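Local coordinates for protein type VI secretion system component (Escherichia coli O6, PDB 2P5Z) that is a component of the type VI secretion system that resembles the phage T4 tail proteins gp27 and gp5, and probably serves in a trimeric cell-puncturing spike, at residues L87-K95 with Y106-L116; L321-K329 with K341-T349. All blocks are in the same frame, centred on the assembly; numbering follows the deposited sequence.

Interaction 1 (L87-K95 with Y106-L116); sequences LHGVITGFK and YEVRLEPRMAL
F94 lays its ring beside that of Y106, rim against rim, with neither ring over the face of the other: F94 CZ comes 3.6 Å from Y106 CD2 and the planes differ by 20°. CG of F94 stands anti to the backbone N (chi1 166°), which turns the ring edge toward V108 CG1, near the ring plane and 4.1 Å from F94 CD1. The same apolar side continues through I91, whose CG2 lies 4.0 Å from V108 CG1 and whose CD1 meets L110 CD1. Beneath these side chains, strands 85-99 and 104-111 form an antiparallel beta hairpin in the part that probably corresponds to phage gp27. Its register slips by one residue between I91–L110 and F94–V108, consistent with a beta bulge around T92 and G93; T92 N still bonds R109 O at 3.0 Å. On the other face, K95 and E107 run alongside each other as extended chains, forming a long salt bridge between NZ and OE2 (3.9 Å), while E107 OE1 takes a hydrogen bond from Q48. T92 OG1 gives E111 OE1 a weak bond of 3.4 Å. V90 CG2 packs against L116 CD1 (4.1 Å) and R113 CG, whereas the guanidinium of R113 is bridged to D149 and E197. F94 and K95 also pair with a strand of the second subunit, where they pack on Y237 and A236 of that chain.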
loop_
_atom_site.group_PDB
_atom_site.type_symbol
_atom_site.label_atom_id
_atom_site.label_comp_id
_atom_site.label_asym_id
_atom_site.label_seq_id
_atom_site.Cartn_x
_atom_site.Cartn_y
_atom_site.Cartn_z
ATOM N N LEU A 87 5.586 27.238 17.527
ATOM C CA LEU A 87 5.908 26.590 16.270
ATOM C C LEU A 87 5.873 27.597 15.124
ATOM O O LEU A 87 4.828 28.191 14.846
ATOM C CB LEU A 87 4.932 25.449 15.963
ATOM C CG LEU A 87 5.148 24.089 16.632
ATOM C CD1 LEU A 87 6.619 23.829 16.849
ATOM C CD2 LEU A 87 4.402 24.009 17.955
ATOM N N HIS A 88 7.003 27.782 14.447
ATOM C CA HIS A 88 7.029 28.665 13.272
ATOM C C HIS A 88 6.994 27.875 11.967
ATOM O O HIS A 88 7.632 26.814 11.836
ATOM C CB HIS A 88 8.259 29.549 13.291
ATOM C CG HIS A 88 8.276 30.540 14.411
ATOM N ND1 HIS A 88 7.621 31.752 14.339
ATOM C CD2 HIS A 88 8.884 30.509 15.622
ATOM C CE1 HIS A 88 7.825 32.426 15.460
ATOM N NE2 HIS A 88 8.586 31.694 16.257
ATOM N N GLY A 89 6.248 28.393 11.002
ATOM C CA GLY A 89 6.087 27.702 9.766
ATOM C C GLY A 89 5.217 28.425 8.772
ATOM O O GLY A 89 5.017 29.633 8.896
ATOM N N VAL A 90 4.723 27.678 7.776
ATOM C CA VAL A 90 3.848 28.202 6.732
ATOM C C VAL A 90 2.513 27.491 6.760
ATOM O O VAL A 90 2.394 26.343 7.207
ATOM C CB VAL A 90 4.380 27.947 5.271
ATOM C CG1 VAL A 90 4.916 29.198 4.651
ATOM C CG2 VAL A 90 5.383 26.831 5.243
ATOM N N ILE A 91 1.529 28.168 6.201
ATOM C CA ILE A 91 0.203 27.652 6.106
ATOM C C ILE A 91 0.070 26.932 4.787
ATOM O O ILE A 91 0.172 27.534 3.710
ATOM C CB ILE A 91 -0.835 28.789 6.223
ATOM C CG1 ILE A 91 -0.731 29.455 7.596
ATOM C CG2 ILE A 91 -2.239 28.269 5.986
ATOM C CD1 ILE A 91 -0.735 28.484 8.766
ATOM N N THR A 92 -0.179 25.637 4.894
ATOM C CA THR A 92 -0.198 24.712 3.768
ATOM C C THR A 92 -1.612 24.444 3.263
ATOM O O THR A 92 -1.833 24.217 2.081
ATOM C CB THR A 92 0.458 23.422 4.230
ATOM O OG1 THR A 92 1.870 23.559 4.056
ATOM C CG2 THR A 92 -0.056 22.214 3.484
ATOM N N GLY A 93 -2.581 24.494 4.169
ATOM C CA GLY A 93 -3.941 24.113 3.841
ATOM C C GLY A 93 -4.925 25.015 4.540
ATOM O O GLY A 93 -4.652 25.545 5.615
ATOM N N PHE A 94 -6.085 25.184 3.939
ATOM C CA PHE A 94 -7.058 26.058 4.512
ATOM C C PHE A 94 -8.410 25.454 4.270
ATOM O O PHE A 94 -8.714 25.012 3.154
ATOM C CB PHE A 94 -6.963 27.451 3.881
ATOM C CG PHE A 94 -8.136 28.335 4.178
ATOM C CD1 PHE A 94 -8.296 28.898 5.439
ATOM C CD2 PHE A 94 -9.082 28.608 3.197
ATOM C CE1 PHE A 94 -9.374 29.708 5.716
ATOM C CE2 PHE A 94 -10.169 29.435 3.460
ATOM C CZ PHE A 94 -10.308 29.988 4.722
ATOM N N LYS A 95 -9.230 25.452 5.316
ATOM C CA LYS A 95 -10.590 24.956 5.217
ATOM C C LYS A 95 -11.574 25.929 5.843
ATOM O O LYS A 95 -11.344 26.415 6.943
ATOM C CB LYS A 95 -10.692 23.616 5.944
ATOM C CG LYS A 95 -10.151 22.446 5.190
ATOM C CD LYS A 95 -9.848 21.340 6.130
ATOM C CE LYS A 95 -9.803 20.021 5.388
ATOM N NZ LYS A 95 -9.426 18.960 6.361
ATOM N N TYR A 106 -12.933 27.668 10.959
ATOM C CA TYR A 106 -11.917 27.481 9.930
ATOM C C TYR A 106 -10.874 26.500 10.392
ATOM O O TYR A 106 -10.710 26.297 11.595
ATOM C CB TYR A 106 -11.202 28.794 9.578
ATOM C CG TYR A 106 -12.106 29.846 8.994
ATOM C CD1 TYR A 106 -12.658 30.844 9.801
ATOM C CD2 TYR A 106 -12.419 29.844 7.637
ATOM C CE1 TYR A 106 -13.496 31.811 9.272
ATOM C CE2 TYR A 106 -13.257 30.805 7.096
ATOM C CZ TYR A 106 -13.799 31.788 7.921
ATOM O OH TYR A 106 -14.636 32.755 7.384
ATOM N N GLU A 107 -10.153 25.907 9.439
ATOM C CA GLU A 107 -8.982 25.112 9.788
ATOM C C GLU A 107 -7.757 25.475 8.951
ATOM O O GLU A 107 -7.874 25.772 7.763
ATOM C CB GLU A 107 -9.287 23.618 9.691
ATOM C CG GLU A 107 -8.326 22.760 10.491
ATOM C CD GLU A 107 -8.666 21.283 10.425
ATOM O OE1 GLU A 107 -9.599 20.857 11.134
ATOM O OE2 GLU A 107 -7.991 20.540 9.677
ATOM N N VAL A 108 -6.590 25.494 9.586
ATOM C CA VAL A 108 -5.353 25.630 8.847
ATOM C C VAL A 108 -4.357 24.535 9.197
ATOM O O VAL A 108 -4.339 24.022 10.324
ATOM C CB VAL A 108 -4.673 27.015 9.024
ATOM C CG1 VAL A 108 -5.451 28.110 8.288
ATOM C CG2 VAL A 108 -4.469 27.349 10.507
ATOM N N ARG A 109 -3.528 24.178 8.216
ATOM C CA ARG A 109 -2.437 23.260 8.458
ATOM C C ARG A 109 -1.152 24.059 8.558
ATOM O O ARG A 109 -0.853 24.855 7.693
ATOM C CB ARG A 109 -2.347 22.227 7.339
ATOM C CG ARG A 109 -1.197 21.237 7.504
ATOM C CD ARG A 109 -1.439 20.002 6.674
ATOM N NE ARG A 109 -2.095 18.957 7.454
ATOM C CZ ARG A 109 -2.691 17.898 6.927
ATOM N NH1 ARG A 109 -2.731 17.755 5.618
ATOM N NH2 ARG A 109 -3.264 16.998 7.703
ATOM N N LEU A 110 -0.402 23.862 9.627
ATOM C CA LEU A 110 0.829 24.589 9.828
ATOM C C LEU A 110 1.986 23.602 9.774
ATOM O O LEU A 110 2.062 22.652 10.567
ATOM C CB LEU A 110 0.822 25.325 11.171
ATOM C CG LEU A 110 2.181 25.963 11.502
ATOM C CD1 LEU A 110 2.430 27.136 10.551
ATOM C CD2 LEU A 110 2.288 26.424 12.951
ATOM N N GLU A 111 2.873 23.813 8.808
ATOM C CA GLU A 111 4.037 22.957 8.623
ATOM C C GLU A 111 5.251 23.871 8.525
ATOM O O GLU A 111 5.109 25.058 8.204
ATOM C CB GLU A 111 3.871 22.119 7.359
ATOM C CG GLU A 111 2.610 21.289 7.335
ATOM C CD GLU A 111 2.622 20.200 6.293
ATOM O OE1 GLU A 111 1.906 20.351 5.276
ATOM O OE2 GLU A 111 3.335 19.188 6.500
ATOM N N PRO A 112 6.451 23.335 8.785
ATOM C CA PRO A 112 7.614 24.182 8.572
ATOM C C PRO A 112 7.917 24.301 7.061
ATOM O O PRO A 112 7.297 23.613 6.227
ATOM C CB PRO A 112 8.721 23.396 9.262
ATOM C CG PRO A 112 8.335 22.009 9.067
ATOM C CD PRO A 112 6.848 21.978 9.209
ATOM N N ARG A 113 8.842 25.181 6.710
ATOM C CA ARG A 113 9.123 25.453 5.305
ATOM C C ARG A 113 9.715 24.208 4.611
ATOM O O ARG A 113 9.413 23.950 3.439
ATOM C CB ARG A 113 10.038 26.676 5.173
ATOM C CG ARG A 113 9.343 28.016 5.399
ATOM C CD ARG A 113 10.371 29.108 5.689
ATOM N NE ARG A 113 11.151 28.812 6.893
ATOM C CZ ARG A 113 12.362 29.310 7.159
ATOM N NH1 ARG A 113 12.960 30.117 6.282
ATOM N NH2 ARG A 113 12.993 28.991 8.292
ATOM N N MET A 114 10.478 23.412 5.368
ATOM C CA MET A 114 10.990 22.129 4.904
ATOM C C MET A 114 9.932 21.250 4.263
ATOM O O MET A 114 10.200 20.646 3.246
ATOM C CB MET A 114 11.723 21.375 6.019
ATOM C CG MET A 114 12.398 20.062 5.562
ATOM S SD MET A 114 13.336 19.265 6.873
ATOM C CE MET A 114 14.608 18.436 5.928
ATOM N N ALA A 115 8.717 21.203 4.809
ATOM C CA ALA A 115 7.618 20.455 4.168
ATOM C C ALA A 115 7.401 20.830 2.703
ATOM O O ALA A 115 6.927 20.012 1.930
ATOM C CB ALA A 115 6.331 20.639 4.914
ATOM N N LEU A 116 7.759 22.053 2.318
ATOM C CA LEU A 116 7.543 22.488 0.940
ATOM C C LEU A 116 8.463 21.818 -0.077
ATOM O O LEU A 116 8.165 21.865 -1.260
ATOM C CB LEU A 116 7.634 24.000 0.804
ATOM C CG LEU A 116 6.621 24.794 1.610
ATOM C CD1 LEU A 116 7.025 26.261 1.537
ATOM C CD2 LEU A 116 5.177 24.568 1.106
#

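Interaction 2 (L321-K329 with K341-T349); sequences LLMPGLEIK and KGVLITGVT
Strands 326-329 and 343-349 run antiparallel but strongly splayed, their axes at 133°, with I328 and V343 as a hydrogen-bonded pair: V343 N reaches I328 O at 2.8 Å and I328 N returns to V343 O at 2.9 Å. Nearer the turn, I345 N bonds L326 O and its own carbonyl O receives G325 N, so I345 is gripped through both backbone groups next to the type II turn M323–L326. Its side chain lies against the carbonyls of that turn. CG1 stands beside the backbone N (chi1 -51°) and is placed next to L326 O, CG2 lies against M323 O at 3.4 Å, and the terminal CD1 touches I328 CG1 at 4.2 Å and L322 CD2 at 4.3 Å; F362 also packs on I345. I328 sends the same CG1 across to V343 CG2, 3.9 Å away, the two branches meeting obliquely. P324 crosses V348 at about a right angle, ring CD to CG2 at 4.0 Å, and E37 touches both. On the other face L344 CD2 rests on the carbonyl oxygens of G325 and L326, while the CG of E327 lies near V343 O. At the end of the segment K329, its chain bent at several torsions, gives a weak bond from NZ to K341 O at 3.0 Å and another hydrogen bond to R340 O, tying the amine to the C-terminal end of helix 337-341. There G342, with positive phi, turns the chain out of the helix and into strand 343-353. T346 and G347 both face T363, a classic beta bulge. The arrangement is an antiparallel strand pair joined through a short helix, with strand 326-330 set between parallel strand 209-214 and strand 343-353 in what is probably the gp27-like part.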
loop_
_atom_site.group_PDB
_atom_site.type_symbol
_atom_site.label_atom_id
_atom_site.label_comp_id
_atom_site.label_asym_id
_atom_site.label_seq_id
_atom_site.Cartn_x
_atom_site.Cartn_y
_atom_site.Cartn_z
ATOM N N LEU A 321 6.847 21.990 27.410
ATOM C CA LEU A 321 8.252 21.972 27.074
ATOM C C LEU A 321 8.652 20.677 26.356
ATOM O O LEU A 321 9.643 20.660 25.619
ATOM C CB LEU A 321 9.093 22.165 28.339
ATOM C CG LEU A 321 9.208 23.598 28.871
ATOM C CD1 LEU A 321 10.033 23.636 30.152
ATOM C CD2 LEU A 321 9.806 24.535 27.815
ATOM N N LEU A 322 7.873 19.612 26.565
ATOM C CA LEU A 322 8.202 18.277 26.056
ATOM C C LEU A 322 8.101 18.186 24.529
ATOM O O LEU A 322 7.072 18.515 23.929
ATOM C CB LEU A 322 7.326 17.212 26.720
ATOM C CG LEU A 322 8.030 15.879 26.989
ATOM C CD1 LEU A 322 8.868 15.984 28.242
ATOM C CD2 LEU A 322 7.047 14.743 27.144
ATOM N N MET A 323 9.185 17.724 23.916
ATOM C CA MET A 323 9.414 17.908 22.493
ATOM C C MET A 323 10.319 16.788 22.014
ATOM O O MET A 323 11.112 16.275 22.798
ATOM C CB MET A 323 10.164 19.219 22.317
ATOM C CG MET A 323 9.669 20.100 21.212
ATOM S SD MET A 323 10.782 21.505 21.025
ATOM C CE MET A 323 11.157 21.942 22.723
ATOM N N PRO A 324 10.212 16.407 20.728
ATOM C CA PRO A 324 11.221 15.559 20.113
ATOM C C PRO A 324 12.625 16.174 20.156
ATOM O O PRO A 324 12.810 17.357 19.846
ATOM C CB PRO A 324 10.744 15.460 18.667
ATOM C CG PRO A 324 9.296 15.643 18.747
ATOM C CD PRO A 324 9.121 16.701 19.783
ATOM N N GLY A 325 13.600 15.365 20.554
ATOM C CA GLY A 325 14.967 15.829 20.694
ATOM C C GLY A 325 15.381 15.956 22.144
ATOM O O GLY A 325 16.568 15.880 22.464
ATOM N N LEU A 326 14.403 16.166 23.020
ATOM C CA LEU A 326 14.672 16.286 24.453
ATOM C C LEU A 326 14.986 14.954 25.105
ATOM O O LEU A 326 14.286 13.972 24.880
ATOM C CB LEU A 326 13.482 16.913 25.175
ATOM C CG LEU A 326 13.568 18.400 25.523
ATOM C CD1 LEU A 326 13.452 19.274 24.277
ATOM C CD2 LEU A 326 12.480 18.746 26.512
ATOM N N GLU A 327 16.054 14.928 25.898
ATOM C CA GLU A 327 16.304 13.821 26.814
ATOM C C GLU A 327 15.695 14.186 28.153
ATOM O O GLU A 327 16.090 15.175 28.768
ATOM C CB GLU A 327 17.801 13.561 26.989
ATOM C CG GLU A 327 18.133 12.274 27.770
ATOM C CD GLU A 327 18.726 12.514 29.177
ATOM O OE1 GLU A 327 19.728 11.836 29.512
ATOM O OE2 GLU A 327 18.205 13.356 29.952
ATOM N N ILE A 328 14.718 13.412 28.604
ATOM C CA ILE A 328 14.129 13.670 29.911
ATOM C C ILE A 328 14.284 12.484 30.849
ATOM O O ILE A 328 14.578 11.372 30.416
ATOM C CB ILE A 328 12.642 14.040 29.809
ATOM C CG1 ILE A 328 11.813 12.800 29.469
ATOM C CG2 ILE A 328 12.441 15.166 28.792
ATOM C CD1 ILE A 328 10.404 12.850 29.954
ATOM N N LYS A 329 14.109 12.733 32.143
ATOM C CA LYS A 329 14.012 11.644 33.116
ATOM C C LYS A 329 12.773 11.806 33.976
ATOM O O LYS A 329 12.149 12.866 33.980
ATOM C CB LYS A 329 15.276 11.512 33.963
ATOM C CG LYS A 329 16.118 12.777 34.063
ATOM C CD LYS A 329 17.621 12.475 34.056
ATOM C CE LYS A 329 18.039 11.512 35.176
ATOM N NZ LYS A 329 18.116 10.074 34.753
ATOM N N LYS A 341 16.234 6.007 34.221
ATOM C CA LYS A 341 17.557 6.154 33.578
ATOM C C LYS A 341 17.643 7.399 32.696
ATOM O O LYS A 341 18.673 8.065 32.655
ATOM C CB LYS A 341 17.901 4.946 32.699
ATOM C CG LYS A 341 17.743 3.576 33.328
ATOM C CD LYS A 341 18.823 3.249 34.336
ATOM C CE LYS A 341 18.583 1.873 34.926
ATOM N NZ LYS A 341 19.640 1.530 35.910
ATOM N N GLY A 342 16.561 7.702 31.989
ATOM C CA GLY A 342 16.559 8.782 31.002
ATOM C C GLY A 342 16.069 8.273 29.657
ATOM O O GLY A 342 16.471 7.202 29.199
ATOM N N VAL A 343 15.156 9.007 29.037
ATOM C CA VAL A 343 14.615 8.589 27.748
ATOM C C VAL A 343 14.699 9.720 26.748
ATOM O O VAL A 343 14.637 10.891 27.120
ATOM C CB VAL A 343 13.148 8.054 27.838
ATOM C CG1 VAL A 343 13.009 7.020 28.943
ATOM C CG2 VAL A 343 12.121 9.182 28.030
ATOM N N LEU A 344 14.871 9.370 25.478
ATOM C CA LEU A 344 14.971 10.373 24.425
ATOM C C LEU A 344 13.657 10.389 23.700
ATOM O O LEU A 344 13.233 9.363 23.181
ATOM C CB LEU A 344 16.097 10.024 23.454
ATOM C CG LEU A 344 16.493 10.945 22.282
ATOM C CD1 LEU A 344 15.769 10.598 20.982
ATOM C CD2 LEU A 344 16.375 12.447 22.611
ATOM N N ILE A 345 13.028 11.556 23.658
ATOM C CA ILE A 345 11.750 11.709 22.993
ATOM C C ILE A 345 11.950 11.718 21.494
ATOM O O ILE A 345 12.657 12.577 20.968
ATOM C CB ILE A 345 11.073 13.036 23.368
ATOM C CG1 ILE A 345 11.028 13.222 24.895
ATOM C CG2 ILE A 345 9.691 13.145 22.695
ATOM C CD1 ILE A 345 10.169 12.201 25.654
ATOM N N THR A 346 11.318 10.758 20.822
ATOM C CA THR A 346 11.368 10.661 19.376
ATOM C C THR A 346 10.139 11.258 18.714
ATOM O O THR A 346 10.193 11.607 17.541
ATOM C CB THR A 346 11.503 9.207 18.903
ATOM O OG1 THR A 346 10.347 8.457 19.303
ATOM C CG2 THR A 346 12.751 8.569 19.499
ATOM N N GLY A 347 9.028 11.358 19.442
ATOM C CA GLY A 347 7.781 11.814 18.840
ATOM C C GLY A 347 6.755 12.252 19.869
ATOM O O GLY A 347 6.781 11.766 20.989
ATOM N N VAL A 348 5.892 13.210 19.507
ATOM C CA VAL A 348 4.733 13.592 20.318
ATOM C C VAL A 348 3.472 13.782 19.464
ATOM O O VAL A 348 3.536 14.265 18.335
ATOM C CB VAL A 348 4.956 14.878 21.173
ATOM C CG1 VAL A 348 6.116 14.730 22.148
ATOM C CG2 VAL A 348 5.177 16.092 20.300
ATOM N N THR A 349 2.324 13.371 19.990
ATOM C CA THR A 349 1.029 13.766 19.426
ATOM C C THR A 349 0.411 14.742 20.433
ATOM O O THR A 349 0.640 14.633 21.618
ATOM C CB THR A 349 0.149 12.545 19.127
ATOM O OG1 THR A 349 0.848 11.704 18.207
ATOM C CG2 THR A 349 -1.176 12.928 18.480
#

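How the interactions relate
From the N terminus, interaction 1 comes first and closes the hairpin of strands 85-99 and 104-111; its loop is complete before interaction 2 begins. Much later in the chain, interaction 2 closes a second short loop, which passes through helix 337-341. The two are therefore in series, neither nested nor crossed. The centres of interactions 1 and 2 are about 24 Å apart, and the nearest atoms of interactions 1 and 2 about 6 Å, without touching. Strand 104-111 pairs with 44-51, this with 29-38, and 29-38 with 343-353. Interaction 1 belongs to the early beta strands, and its far end meets a second subunit; interaction 2 joins 326-330 to 343-353, whose pairing with 29-38 connects it to the early strands.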